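Side-chain contacts in metallo-beta-lactamase family protein (Thermus thermophilus, PDB 2ZO4), which probably acts as a zinc-dependent hydrolase, carrying two zinc ions in a metallo-beta-lactamase-type active site, although its natural substrate is not established: residues G47-H52 with L58-V63; E154-A159 with L163-T168; P198-W203 with K212-S217; E256-L261 with W269-H274. All blocks are in the same frame, centred on the assembly; numbering follows the deposited sequence.

Interaction 1 of 4, residues G47-H52 with L58-V63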
loop_
_atom_site.group_PDB
_atom_site.type_symbol
_atom_site.label_atom_id
_atom_site.label_comp_id
_atom_site.label_asym_id
_atom_site.label_seq_id
_atom_site.Cartn_x
_atom_site.Cartn_y
_atom_site.Cartn_z
ATOM N N GLY A 47 -12.911 -8.380 -15.326
ATOM C CA GLY A 47 -14.066 -9.267 -15.430
ATOM C C GLY A 47 -14.726 -9.512 -14.093
ATOM O O GLY A 47 -15.950 -9.432 -13.977
ATOM N N ALA A 48 -13.908 -9.803 -13.083
ATOM C CA ALA A 48 -14.381 -10.005 -11.716
ATOM C C ALA A 48 -15.079 -8.766 -11.150
ATOM O O ALA A 48 -16.128 -8.878 -10.506
ATOM C CB ALA A 48 -13.231 -10.419 -10.818
ATOM N N LEU A 49 -14.495 -7.590 -11.392
ATOM C CA LEU A 49 -15.062 -6.338 -10.903
ATOM C C LEU A 49 -16.404 -6.050 -11.579
ATOM O O LEU A 49 -17.376 -5.665 -10.914
ATOM C CB LEU A 49 -14.076 -5.172 -11.097
ATOM C CG LEU A 49 -14.436 -3.779 -10.558
ATOM C CD1 LEU A 49 -15.012 -3.837 -9.143
ATOM C CD2 LEU A 49 -13.213 -2.854 -10.610
ATOM N N GLU A 50 -16.448 -6.256 -12.894
ATOM C CA GLU A 50 -17.673 -6.103 -13.671
ATOM C C GLU A 50 -18.788 -6.988 -13.123
ATOM O O GLU A 50 -19.914 -6.529 -12.957
ATOM C CB GLU A 50 -17.421 -6.422 -15.145
ATOM C CG GLU A 50 -18.589 -6.083 -16.062
ATOM C CD GLU A 50 -18.274 -6.312 -17.532
ATOM O OE1 GLU A 50 -17.331 -7.074 -17.840
ATOM O OE2 GLU A 50 -18.978 -5.723 -18.382
ATOM N N LEU A 51 -18.464 -8.249 -12.839
ATOM C CA LEU A 51 -19.443 -9.196 -12.299
ATOM C C LEU A 51 -19.947 -8.780 -10.919
ATOM O O LEU A 51 -21.146 -8.870 -10.638
ATOM C CB LEU A 51 -18.875 -10.619 -12.269
ATOM C CG LEU A 51 -18.898 -11.393 -13.589
ATOM C CD1 LEU A 51 -17.969 -12.597 -13.528
ATOM C CD2 LEU A 51 -20.320 -11.827 -13.954
ATOM N N HIS A 52 -19.031 -8.321 -10.066
ATOM C CA HIS A 52 -19.391 -7.780 -8.751
ATOM C C HIS A 52 -20.391 -6.638 -8.870
ATOM O O HIS A 52 -21.426 -6.636 -8.202
ATOM C CB HIS A 52 -18.150 -7.291 -8.000
ATOM C CG HIS A 52 -17.415 -8.377 -7.279
ATOM N ND1 HIS A 52 -16.064 -8.594 -7.441
ATOM C CD2 HIS A 52 -17.843 -9.306 -6.393
ATOM C CE1 HIS A 52 -15.691 -9.611 -6.685
ATOM N NE2 HIS A 52 -16.750 -10.059 -6.038
ATOM N N LEU A 58 -25.097 -2.641 -11.184
ATOM C CA LEU A 58 -24.279 -1.486 -11.550
ATOM C C LEU A 58 -23.330 -1.769 -12.715
ATOM O O LEU A 58 -22.955 -2.922 -12.972
ATOM C CB LEU A 58 -23.478 -0.990 -10.333
ATOM C CG LEU A 58 -24.247 -0.549 -9.078
ATOM C CD1 LEU A 58 -23.318 -0.477 -7.865
ATOM C CD2 LEU A 58 -24.976 0.784 -9.295
ATOM N N CYS A 59 -22.966 -0.700 -13.418
ATOM C CA CYS A 59 -21.975 -0.737 -14.488
ATOM C C CYS A 59 -20.747 0.026 -14.013
ATOM O O CYS A 59 -20.826 0.768 -13.035
ATOM C CB CYS A 59 -22.529 -0.063 -15.749
ATOM S SG CYS A 59 -24.173 -0.628 -16.255
ATOM N N PHE A 60 -19.623 -0.147 -14.708
ATOM C CA PHE A 60 -18.418 0.652 -14.460
ATOM C C PHE A 60 -18.740 2.144 -14.445
ATOM O O PHE A 60 -18.212 2.893 -13.623
ATOM C CB PHE A 60 -17.355 0.399 -15.540
ATOM C CG PHE A 60 -16.675 -0.942 -15.446
ATOM C CD1 PHE A 60 -16.092 -1.367 -14.255
ATOM C CD2 PHE A 60 -16.583 -1.765 -16.570
ATOM C CE1 PHE A 60 -15.447 -2.606 -14.172
ATOM C CE2 PHE A 60 -15.937 -3.003 -16.501
ATOM C CZ PHE A 60 -15.366 -3.423 -15.293
ATOM N N GLN A 61 -19.617 2.561 -15.359
ATOM C CA GLN A 61 -19.958 3.974 -15.545
ATOM C C GLN A 61 -20.750 4.572 -14.377
ATOM O O GLN A 61 -20.834 5.796 -14.249
ATOM C CB GLN A 61 -20.720 4.181 -16.864
ATOM C CG GLN A 61 -19.900 3.934 -18.135
ATOM C CD GLN A 61 -19.826 2.463 -18.549
ATOM O OE1 GLN A 61 -20.341 1.575 -17.864
ATOM N NE2 GLN A 61 -19.180 2.204 -19.681
ATOM N N ASP A 62 -21.320 3.708 -13.535
ATOM C CA ASP A 62 -22.071 4.145 -12.349
ATOM C C ASP A 62 -21.173 4.622 -11.205
ATOM O O ASP A 62 -21.615 5.380 -10.338
ATOM C CB ASP A 62 -23.009 3.033 -11.858
ATOM C CG ASP A 62 -24.130 2.734 -12.843
ATOM O OD1 ASP A 62 -24.671 3.686 -13.444
ATOM O OD2 ASP A 62 -24.472 1.546 -13.018
ATOM N N VAL A 63 -19.919 4.179 -11.202
ATOM C CA VAL A 63 -18.988 4.535 -10.129
ATOM C C VAL A 63 -18.412 5.930 -10.370
ATOM O O VAL A 63 -17.523 6.110 -11.202
ATOM C CB VAL A 63 -17.842 3.507 -9.977
ATOM C CG1 VAL A 63 -17.007 3.830 -8.744
ATOM C CG2 VAL A 63 -18.387 2.090 -9.895
HETATM O O HOH W 1 -21.158 -4.519 -14.398
#

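Interaction 2 of 4, residues E154-A159 with L163-T168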
loop_
_atom_site.group_PDB
_atom_site.type_symbol
_atom_site.label_atom_id
_atom_site.label_comp_id
_atom_site.label_asym_id
_atom_site.label_seq_id
_atom_site.Cartn_x
_atom_site.Cartn_y
_atom_site.Cartn_z
ATOM N N GLU A 154 -9.055 15.090 6.991
ATOM C CA GLU A 154 -10.191 15.637 6.255
ATOM C C GLU A 154 -11.384 14.681 6.298
ATOM O O GLU A 154 -11.225 13.472 6.485
ATOM C CB GLU A 154 -9.816 16.046 4.825
ATOM C CG GLU A 154 -9.889 14.973 3.764
ATOM C CD GLU A 154 -9.974 15.569 2.362
ATOM O OE1 GLU A 154 -8.952 15.574 1.654
ATOM O OE2 GLU A 154 -11.055 16.061 1.979
ATOM N N ALA A 155 -12.574 15.251 6.159
ATOM C CA ALA A 155 -13.811 14.504 6.263
ATOM C C ALA A 155 -14.523 14.502 4.919
ATOM O O ALA A 155 -14.752 15.559 4.323
ATOM C CB ALA A 155 -14.696 15.105 7.335
ATOM N N LEU A 156 -14.863 13.305 4.453
ATOM C CA LEU A 156 -15.550 13.139 3.182
ATOM C C LEU A 156 -16.956 12.589 3.390
ATOM O O LEU A 156 -17.157 11.636 4.148
ATOM C CB LEU A 156 -14.757 12.203 2.259
ATOM C CG LEU A 156 -13.296 12.528 1.917
ATOM C CD1 LEU A 156 -12.591 11.280 1.407
ATOM C CD2 LEU A 156 -13.181 13.652 0.900
ATOM N N GLU A 157 -17.924 13.200 2.721
ATOM C CA GLU A 157 -19.278 12.670 2.678
ATOM C C GLU A 157 -19.412 11.877 1.394
ATOM O O GLU A 157 -19.436 12.445 0.299
ATOM C CB GLU A 157 -20.320 13.788 2.737
ATOM C CG GLU A 157 -20.692 14.202 4.142
ATOM C CD GLU A 157 -19.660 15.106 4.766
ATOM O OE1 GLU A 157 -19.743 16.334 4.562
ATOM O OE2 GLU A 157 -18.769 14.590 5.469
ATOM N N VAL A 158 -19.475 10.559 1.542
ATOM C CA VAL A 158 -19.448 9.648 0.406
ATOM C C VAL A 158 -20.559 8.623 0.548
ATOM O O VAL A 158 -20.555 7.827 1.489
ATOM C CB VAL A 158 -18.095 8.885 0.307
ATOM C CG1 VAL A 158 -18.090 7.985 -0.912
ATOM C CG2 VAL A 158 -16.911 9.844 0.262
ATOM N N ALA A 159 -21.508 8.657 -0.389
ATOM C CA ALA A 159 -22.598 7.676 -0.467
ATOM C C ALA A 159 -23.370 7.525 0.847
ATOM O O ALA A 159 -23.678 6.413 1.276
ATOM C CB ALA A 159 -22.064 6.320 -0.950
ATOM N N LEU A 163 -16.502 9.601 6.043
ATOM C CA LEU A 163 -15.213 8.920 6.099
ATOM C C LEU A 163 -14.110 9.881 6.517
ATOM O O LEU A 163 -13.958 10.948 5.925
ATOM C CB LEU A 163 -14.877 8.328 4.726
ATOM C CG LEU A 163 -15.590 7.054 4.261
ATOM C CD1 LEU A 163 -17.072 7.276 3.982
ATOM C CD2 LEU A 163 -14.903 6.513 3.026
ATOM N N ARG A 164 -13.338 9.499 7.529
ATOM C CA ARG A 164 -12.196 10.291 7.960
ATOM C C ARG A 164 -10.936 9.781 7.274
ATOM O O ARG A 164 -10.622 8.590 7.347
ATOM C CB ARG A 164 -12.030 10.225 9.483
ATOM C CG ARG A 164 -10.911 11.111 10.044
ATOM C CD ARG A 164 -11.290 12.593 10.040
ATOM N NE ARG A 164 -12.419 12.856 10.935
ATOM C CZ ARG A 164 -13.055 14.021 11.042
ATOM N NH1 ARG A 164 -12.686 15.066 10.311
ATOM N NH2 ARG A 164 -14.072 14.137 11.888
ATOM N N VAL A 165 -10.219 10.685 6.614
ATOM C CA VAL A 165 -8.958 10.342 5.958
ATOM C C VAL A 165 -7.822 10.267 6.981
ATOM O O VAL A 165 -7.514 11.248 7.667
ATOM C CB VAL A 165 -8.610 11.334 4.817
ATOM C CG1 VAL A 165 -7.288 10.944 4.127
ATOM C CG2 VAL A 165 -9.736 11.375 3.797
ATOM N N LEU A 166 -7.212 9.089 7.085
ATOM C CA LEU A 166 -6.091 8.887 7.999
ATOM C C LEU A 166 -4.827 8.594 7.217
ATOM O O LEU A 166 -4.665 7.499 6.681
ATOM C CB LEU A 166 -6.367 7.744 8.978
ATOM C CG LEU A 166 -7.684 7.689 9.753
ATOM C CD1 LEU A 166 -7.723 6.398 10.545
ATOM C CD2 LEU A 166 -7.860 8.900 10.677
ATOM N N TRP A 167 -3.943 9.586 7.146
ATOM C CA TRP A 167 -2.642 9.422 6.518
ATOM C C TRP A 167 -1.833 8.437 7.345
ATOM O O TRP A 167 -1.573 8.662 8.536
ATOM C CB TRP A 167 -1.922 10.767 6.402
ATOM C CG TRP A 167 -0.565 10.716 5.750
ATOM C CD1 TRP A 167 -0.191 9.953 4.677
ATOM C CD2 TRP A 167 0.588 11.487 6.113
ATOM N NE1 TRP A 167 1.128 10.195 4.358
ATOM C CE2 TRP A 167 1.629 11.133 5.222
ATOM C CE3 TRP A 167 0.843 12.446 7.105
ATOM C CZ2 TRP A 167 2.908 11.701 5.296
ATOM C CZ3 TRP A 167 2.120 13.009 7.182
ATOM C CH2 TRP A 167 3.134 12.632 6.282
ATOM N N THR A 168 -1.479 7.326 6.709
ATOM C CA THR A 168 -0.765 6.233 7.360
ATOM C C THR A 168 0.443 5.812 6.509
ATOM O O THR A 168 0.427 4.742 5.884
ATOM C CB THR A 168 -1.700 5.031 7.621
ATOM O OG1 THR A 168 -2.639 4.911 6.544
ATOM C CG2 THR A 168 -2.468 5.216 8.940
#

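Interaction 3 of 4, residues P198-W203 with K212-S217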
loop_
_atom_site.group_PDB
_atom_site.type_symbol
_atom_site.label_atom_id
_atom_site.label_comp_id
_atom_site.label_asym_id
_atom_site.label_seq_id
_atom_site.Cartn_x
_atom_site.Cartn_y
_atom_site.Cartn_z
ATOM N N PRO A 198 2.065 -6.175 5.839
ATOM C CA PRO A 198 2.165 -5.488 4.562
ATOM C C PRO A 198 3.605 -5.044 4.327
ATOM O O PRO A 198 4.328 -4.744 5.285
ATOM C CB PRO A 198 1.246 -4.273 4.733
ATOM C CG PRO A 198 1.017 -4.140 6.200
ATOM C CD PRO A 198 1.123 -5.513 6.760
ATOM N N ASN A 199 4.018 -5.025 3.065
ATOM C CA ASN A 199 5.352 -4.567 2.686
ATOM C C ASN A 199 5.672 -3.200 3.296
ATOM O O ASN A 199 4.809 -2.326 3.377
ATOM C CB ASN A 199 5.467 -4.495 1.159
ATOM C CG ASN A 199 6.893 -4.689 0.661
ATOM O OD1 ASN A 199 7.477 -5.768 0.809
ATOM N ND2 ASN A 199 7.454 -3.648 0.050
ATOM N N VAL A 200 6.901 -3.041 3.765
ATOM C CA VAL A 200 7.443 -1.722 4.051
ATOM C C VAL A 200 8.741 -1.605 3.252
ATOM O O VAL A 200 9.818 -1.980 3.721
ATOM C CB VAL A 200 7.619 -1.459 5.579
ATOM C CG1 VAL A 200 8.556 -2.481 6.230
ATOM C CG2 VAL A 200 8.097 -0.046 5.822
ATOM N N GLY A 201 8.615 -1.116 2.022
ATOM C CA GLY A 201 9.741 -1.088 1.100
ATOM C C GLY A 201 10.372 0.275 0.932
ATOM O O GLY A 201 9.682 1.298 0.958
ATOM N N LEU A 202 11.691 0.284 0.766
ATOM C CA LEU A 202 12.419 1.496 0.423
ATOM C C LEU A 202 12.681 1.490 -1.081
ATOM O O LEU A 202 13.450 0.667 -1.588
ATOM C CB LEU A 202 13.733 1.597 1.211
ATOM C CG LEU A 202 14.383 2.987 1.307
ATOM C CD1 LEU A 202 15.140 3.149 2.627
ATOM C CD2 LEU A 202 15.299 3.286 0.115
ATOM N N TRP A 203 12.007 2.398 -1.784
ATOM C CA TRP A 203 12.160 2.549 -3.228
ATOM C C TRP A 203 12.825 3.893 -3.527
ATOM O O TRP A 203 13.088 4.680 -2.614
ATOM C CB TRP A 203 10.796 2.443 -3.927
ATOM C CG TRP A 203 9.981 1.253 -3.485
ATOM C CD1 TRP A 203 9.017 1.236 -2.516
ATOM C CD2 TRP A 203 10.069 -0.090 -3.984
ATOM N NE1 TRP A 203 8.499 -0.031 -2.384
ATOM C CE2 TRP A 203 9.126 -0.863 -3.273
ATOM C CE3 TRP A 203 10.847 -0.712 -4.970
ATOM C CZ2 TRP A 203 8.941 -2.228 -3.514
ATOM C CZ3 TRP A 203 10.666 -2.072 -5.205
ATOM C CH2 TRP A 203 9.720 -2.812 -4.480
ATOM N N LYS A 212 10.132 3.664 9.999
ATOM C CA LYS A 212 9.792 4.571 11.100
ATOM C C LYS A 212 8.384 5.146 10.927
ATOM O O LYS A 212 7.624 5.217 11.887
ATOM C CB LYS A 212 10.828 5.697 11.224
ATOM C CG LYS A 212 10.664 6.568 12.479
ATOM C CD LYS A 212 11.885 7.451 12.714
ATOM C CE LYS A 212 11.672 8.354 13.925
ATOM N NZ LYS A 212 12.889 9.168 14.228
ATOM N N ASP A 213 8.050 5.552 9.702
ATOM C CA ASP A 213 6.685 5.960 9.344
ATOM C C ASP A 213 5.676 4.846 9.610
ATOM O O ASP A 213 4.603 5.094 10.151
ATOM C CB ASP A 213 6.596 6.320 7.857
ATOM C CG ASP A 213 7.201 7.670 7.530
ATOM O OD1 ASP A 213 7.223 8.569 8.401
ATOM O OD2 ASP A 213 7.639 7.831 6.373
ATOM N N PHE A 214 6.029 3.629 9.197
ATOM C CA PHE A 214 5.138 2.473 9.291
ATOM C C PHE A 214 4.793 2.151 10.733
ATOM O O PHE A 214 3.638 1.882 11.051
ATOM C CB PHE A 214 5.753 1.244 8.613
ATOM C CG PHE A 214 4.835 0.052 8.568
ATOM C CD1 PHE A 214 3.785 -0.003 7.648
ATOM C CD2 PHE A 214 5.022 -1.023 9.436
ATOM C CE1 PHE A 214 2.928 -1.109 7.605
ATOM C CE2 PHE A 214 4.171 -2.130 9.400
ATOM C CZ PHE A 214 3.120 -2.169 8.486
ATOM N N LEU A 215 5.801 2.181 11.599
ATOM C CA LEU A 215 5.608 1.883 13.014
ATOM C C LEU A 215 4.811 2.979 13.731
ATOM O O LEU A 215 4.017 2.691 14.626
ATOM C CB LEU A 215 6.955 1.605 13.706
ATOM C CG LEU A 215 7.732 0.379 13.188
ATOM C CD1 LEU A 215 9.162 0.341 13.727
ATOM C CD2 LEU A 215 7.005 -0.929 13.497
ATOM N N ARG A 216 5.003 4.232 13.325
ATOM C CA ARG A 216 4.204 5.328 13.875
ATOM C C ARG A 216 2.744 5.225 13.417
ATOM O O ARG A 216 1.829 5.571 14.163
ATOM C CB ARG A 216 4.812 6.683 13.502
ATOM C CG ARG A 216 4.089 7.884 14.089
ATOM C CD ARG A 216 5.054 8.834 14.779
ATOM N NE ARG A 216 5.198 8.531 16.204
ATOM C CZ ARG A 216 4.531 9.145 17.183
ATOM N NH1 ARG A 216 3.658 10.110 16.910
ATOM N NH2 ARG A 216 4.735 8.790 18.447
ATOM N N SER A 217 2.539 4.743 12.192
ATOM C CA SER A 217 1.192 4.542 11.647
ATOM C C SER A 217 0.446 3.443 12.401
ATOM O O SER A 217 -0.737 3.587 12.695
ATOM C CB SER A 217 1.249 4.232 10.150
ATOM O OG SER A 217 1.740 5.348 9.430
#

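Interaction 4 of 4, residues E256-L261 with W269-H274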
loop_
_atom_site.group_PDB
_atom_site.type_symbol
_atom_site.label_atom_id
_atom_site.label_comp_id
_atom_site.label_asym_id
_atom_site.label_seq_id
_atom_site.Cartn_x
_atom_site.Cartn_y
_atom_site.Cartn_z
ATOM N N GLU A 256 15.756 -7.642 14.886
ATOM C CA GLU A 256 16.653 -8.527 15.628
ATOM C C GLU A 256 17.210 -9.623 14.720
ATOM O O GLU A 256 18.398 -9.940 14.781
ATOM C CB GLU A 256 15.930 -9.151 16.830
ATOM C CG GLU A 256 15.574 -8.162 17.945
ATOM C CD GLU A 256 14.758 -8.801 19.058
ATOM O OE1 GLU A 256 14.950 -10.008 19.327
ATOM O OE2 GLU A 256 13.922 -8.098 19.671
ATOM N N ALA A 257 16.348 -10.190 13.872
ATOM C CA ALA A 257 16.759 -11.215 12.909
ATOM C C ALA A 257 17.778 -10.686 11.901
ATOM O O ALA A 257 18.728 -11.388 11.553
ATOM C CB ALA A 257 15.553 -11.795 12.191
ATOM N N LEU A 258 17.583 -9.449 11.442
ATOM C CA LEU A 258 18.505 -8.825 10.496
ATOM C C LEU A 258 19.873 -8.560 11.134
ATOM O O LEU A 258 20.910 -8.810 10.517
ATOM C CB LEU A 258 17.903 -7.533 9.921
ATOM C CG LEU A 258 18.712 -6.686 8.932
ATOM C CD1 LEU A 258 19.230 -7.500 7.753
ATOM C CD2 LEU A 258 17.869 -5.515 8.438
ATOM N N LEU A 259 19.864 -8.053 12.365
ATOM C CA LEU A 259 21.098 -7.830 13.125
ATOM C C LEU A 259 21.929 -9.111 13.273
ATOM O O LEU A 259 23.151 -9.073 13.149
ATOM C CB LEU A 259 20.787 -7.225 14.499
ATOM C CG LEU A 259 20.372 -5.748 14.507
ATOM C CD1 LEU A 259 19.825 -5.332 15.863
ATOM C CD2 LEU A 259 21.533 -4.847 14.093
ATOM N N ALA A 260 21.251 -10.232 13.514
ATOM C CA ALA A 260 21.893 -11.537 13.655
ATOM C C ALA A 260 22.517 -12.015 12.343
ATOM O O ALA A 260 23.570 -12.655 12.349
ATOM C CB ALA A 260 20.896 -12.564 14.180
ATOM N N LEU A 261 21.870 -11.688 11.224
ATOM C CA LEU A 261 22.370 -12.038 9.889
ATOM C C LEU A 261 23.647 -11.287 9.498
ATOM O O LEU A 261 24.346 -11.682 8.561
ATOM C CB LEU A 261 21.284 -11.809 8.832
ATOM C CG LEU A 261 20.069 -12.741 8.839
ATOM C CD1 LEU A 261 19.015 -12.228 7.880
ATOM C CD2 LEU A 261 20.453 -14.182 8.505
ATOM N N TRP A 269 20.884 -7.300 -1.001
ATOM C CA TRP A 269 20.398 -8.400 -1.830
ATOM C C TRP A 269 20.589 -9.764 -1.165
ATOM O O TRP A 269 19.639 -10.540 -1.069
ATOM C CB TRP A 269 21.035 -8.388 -3.219
ATOM C CG TRP A 269 20.699 -9.622 -4.008
ATOM C CD1 TRP A 269 21.516 -10.689 -4.251
ATOM C CD2 TRP A 269 19.443 -9.927 -4.632
ATOM N NE1 TRP A 269 20.852 -11.636 -4.996
ATOM C CE2 TRP A 269 19.577 -11.197 -5.240
ATOM C CE3 TRP A 269 18.218 -9.251 -4.735
ATOM C CZ2 TRP A 269 18.538 -11.801 -5.954
ATOM C CZ3 TRP A 269 17.181 -9.856 -5.442
ATOM C CH2 TRP A 269 17.352 -11.120 -6.043
ATOM N N GLU A 270 21.807 -10.054 -0.710
ATOM C CA GLU A 270 22.086 -11.343 -0.071
ATOM C C GLU A 270 21.347 -11.499 1.259
ATOM O O GLU A 270 20.898 -12.596 1.603
ATOM C CB GLU A 270 23.596 -11.587 0.085
ATOM C CG GLU A 270 24.307 -10.758 1.143
ATOM C CD GLU A 270 25.777 -11.117 1.264
ATOM O OE1 GLU A 270 26.623 -10.278 0.891
ATOM O OE2 GLU A 270 26.084 -12.245 1.724
ATOM N N LEU A 271 21.212 -10.393 1.989
ATOM C CA LEU A 271 20.457 -10.369 3.244
ATOM C C LEU A 271 18.973 -10.683 3.039
ATOM O O LEU A 271 18.364 -11.381 3.855
ATOM C CB LEU A 271 20.619 -9.012 3.939
ATOM C CG LEU A 271 21.978 -8.734 4.582
ATOM C CD1 LEU A 271 22.108 -7.256 4.915
ATOM C CD2 LEU A 271 22.182 -9.599 5.829
ATOM N N SER A 272 18.411 -10.170 1.945
ATOM C CA SER A 272 16.991 -10.345 1.625
ATOM C C SER A 272 16.586 -11.805 1.384
ATOM O O SER A 272 15.409 -12.151 1.496
ATOM C CB SER A 272 16.596 -9.476 0.423
ATOM O OG SER A 272 17.208 -9.924 -0.772
ATOM N N LEU A 273 17.562 -12.650 1.059
ATOM C CA LEU A 273 17.314 -14.074 0.824
ATOM C C LEU A 273 17.059 -14.843 2.119
ATOM O O LEU A 273 16.340 -15.845 2.117
ATOM C CB LEU A 273 18.486 -14.716 0.067
ATOM C CG LEU A 273 18.858 -14.194 -1.324
ATOM C CD1 LEU A 273 20.135 -14.876 -1.805
ATOM C CD2 LEU A 273 17.730 -14.384 -2.333
ATOM N N HIS A 274 17.656 -14.376 3.214
ATOM C CA HIS A 274 17.564 -15.053 4.503
ATOM C C HIS A 274 16.533 -14.398 5.415
ATOM O O HIS A 274 15.896 -15.074 6.227
ATOM C CB HIS A 274 18.928 -15.072 5.195
ATOM C CG HIS A 274 19.938 -15.954 4.530
ATOM N ND1 HIS A 274 20.896 -16.648 5.238
ATOM C CD2 HIS A 274 20.141 -16.258 3.226
ATOM C CE1 HIS A 274 21.651 -17.335 4.398
ATOM N NE2 HIS A 274 21.212 -17.117 3.170
#

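Interaction 1 of 4, residues G47-H52 with L58-V63
Phe60 lays its ring against one turn of helix 43-55, overlapping the side chains of Leu49 and Glu50. Leu49 meets it at the edge: its branch carbon CG lies in the plane of the ring, 3.9 Å from CE1 of Phe60. Glu50 comes with its aliphatic stem. CB of Glu50 is 3.6 Å from CZ of Phe60, approaching obliquely, and the extended chain then runs past CE2 at about a right angle to the phenylalanine, with the carboxylate plane turned 28° from that of the ring. Phe60 reaches the helix because its CG stands anti to the carbonyl carbon (chi1 -73°), swinging the ring out of the short 3-10 turn 60-62. No direct hydrogen bond joins the two segments. Instead, one water donates to both backbones, at 2.8 Å from O of Glu50 and 2.8 Å from O of Leu58. Phe81 meets the Phe60 ring edge-to-face, and Leu49 also packs on Phe82, which ties the contact to helix 79-84. The example illustrates how the loop after a helix packs back on that helix within a beta-alpha-beta crossover, here the one linking parallel strands 32-36 and 65-68 of the metallo-beta-lactamase fold.

Interaction 2 of 4, residues E154-A159 with L163-T168
Arg164 leans across Ala155, its non-hydrogen-bonded partner in the antiparallel hairpin of strands 155-158 and 161-167. CB carries CG anti to the backbone N (chi1 -176°), and the chain bends at once, at chi2 and chi3, which folds it back toward the neighbouring strand. CD passes 3.7 Å from the carbonyl O of Glu154. CZ and NH1 end obliquely beside the methyl of Ala155, with NH1 3.6 Å from CB of Ala155. The guanidinium is also fixed by polar partners: NE forms a salt bridge with Glu181, and NH1 donates to the backbone O of Gly153.

Alongside this arm the backbones are joined by nearly straight bonds. Leu156 and Leu163 form a hydrogen-bonded pair, N of Leu156 to O of Leu163 and N of Leu163 to O of Leu156, each 2.9 Å and lying in the carbonyl plane; N of Val165 reaches O of Glu154 at 3.0 Å with an N-H...O angle of 179°.

Leucine and valine side chains dominate the face that carries Leu156 and Leu163. CD1 of Leu156 touches CG2 of Val165 at 3.7 Å, while CB of Val158 meets CD1 of Leu163 at 4.1 Å. The same Val165 methyl also lies 3.6 Å from CG of Glu154, whose chain runs beside it in the same direction before OE1 accepts from N of Arg151. The arrangement is an antiparallel hairpin whose strand 155-158 is the outermost of a five-stranded sheet, with Leu156, Val158 and Leu163 packed on Leu67 of the other sheet in the metallo-beta-lactamase sandwich.

Interaction 3 of 4, residues P198-W203 with K212-S217
Pro198 and Val200 share the side chain of Phe214, one at the far end of its ring and the other at its root. CG of Pro198 lies near the plane of the ring, at its edge, 3.7 Å from CZ and 3.8 Å from CE1 of Phe214; the proline and the phenylalanine side chains stand at about a right angle. Val200 approaches nearer the helix backbone, its CG2 methyl 3.9 Å from CB of Phe214. CG2 stands anti to the valine's backbone N, which turns it to the helix, with CG1 between N and the carbonyl carbon (chi1 59°). Phe214, for its part, holds CG anti to N (chi1 -175°), and this carries the ring out from helix 210-222 to the loop. The contact is buried and wholly apolar, with no hydrogen bond between the two segments.

In the second shell, the ring of His251 meets that of Phe214 with planes at about 70° and also packs against Val200, whose N donates to the carboxylate of Glu291. O of Asn199 accepts from ND1 of His171, a zinc ligand that Pro198 also touches, and the loop therefore probably helps to orient this first-shell histidine.

The loop 198-203 thus runs from the metal site, reached from strand 185-189, outward between helix 210-222, whose Phe214 covers it, helix 240-261, which contributes His251, and helix 286-301, which supplies Glu291 and His295.

Interaction 4 of 4, residues E256-L261 with W269-H274
Two consecutive helices, 240-261 and 268-275, meet across a short loop, and segment 269-274 lies in a region assigned to the metallo-beta-lactamase-like C-terminal family, of the helix-turn-helix clan. The segments are strongly inclined, with 124° between their directions and a closest axis approach of 10.4 Å, so the contact is made largely by leucine side chains.

Leu271 occupies the middle of the interface and divides its two methyls between two partners one helical turn apart. Its CD1 meets CD1 of Leu258 at 4.0 Å, the two side chains lying at about a right angle, while its CD2 reaches CB of Leu261 at 3.8 Å. Leu258 can reach this far because its CG is anti to N (chi1 178°), directing the branched end toward the second helix. Leu261 in turn sends both methyls to His274: CD2 and CD1 lie 3.8 and 3.9 Å from CB of His274. CD2 of Leu261 also meets the imidazole at its edge, 4.1 Å from ND1 of His274. No hydrogen bond crosses between the segments. Leu258 and Leu271 are buried, while His274 is exposed.

Around it, Leu275 of the second helix extends the apolar surface against Ala257, Leu258 and Leu261. Helix 286-301 packs against the contact, with Leu296 and Leu299 on Leu258 and Thr292 on Ser272, while a salt bridge from Glu270 to Arg313 links the short helix to the terminal strand 313-316.

The four contacts follow one another along the chain, and their distance from the metal site differs. Interaction 3 is nearest to it: the Pro198 side chain is about 4 Å from those of the zinc ligands His171 and Asp190 and about 7 Å from a zinc ion. Interactions 1 and 2 stand further back, Leu49 about 11 Å from the side chains of Asp74 and His75, Val165 about 11 Å from that of His70. Interactions 2 and 3 touch directly, C of Thr168 lying 3.2 Å from OG of Ser217. Interaction 4 lies away from the metal site; its centre is about 17 Å from that of interaction 3 and about 44 Å from that of interaction 1, which is on the opposite side of the chain's centre.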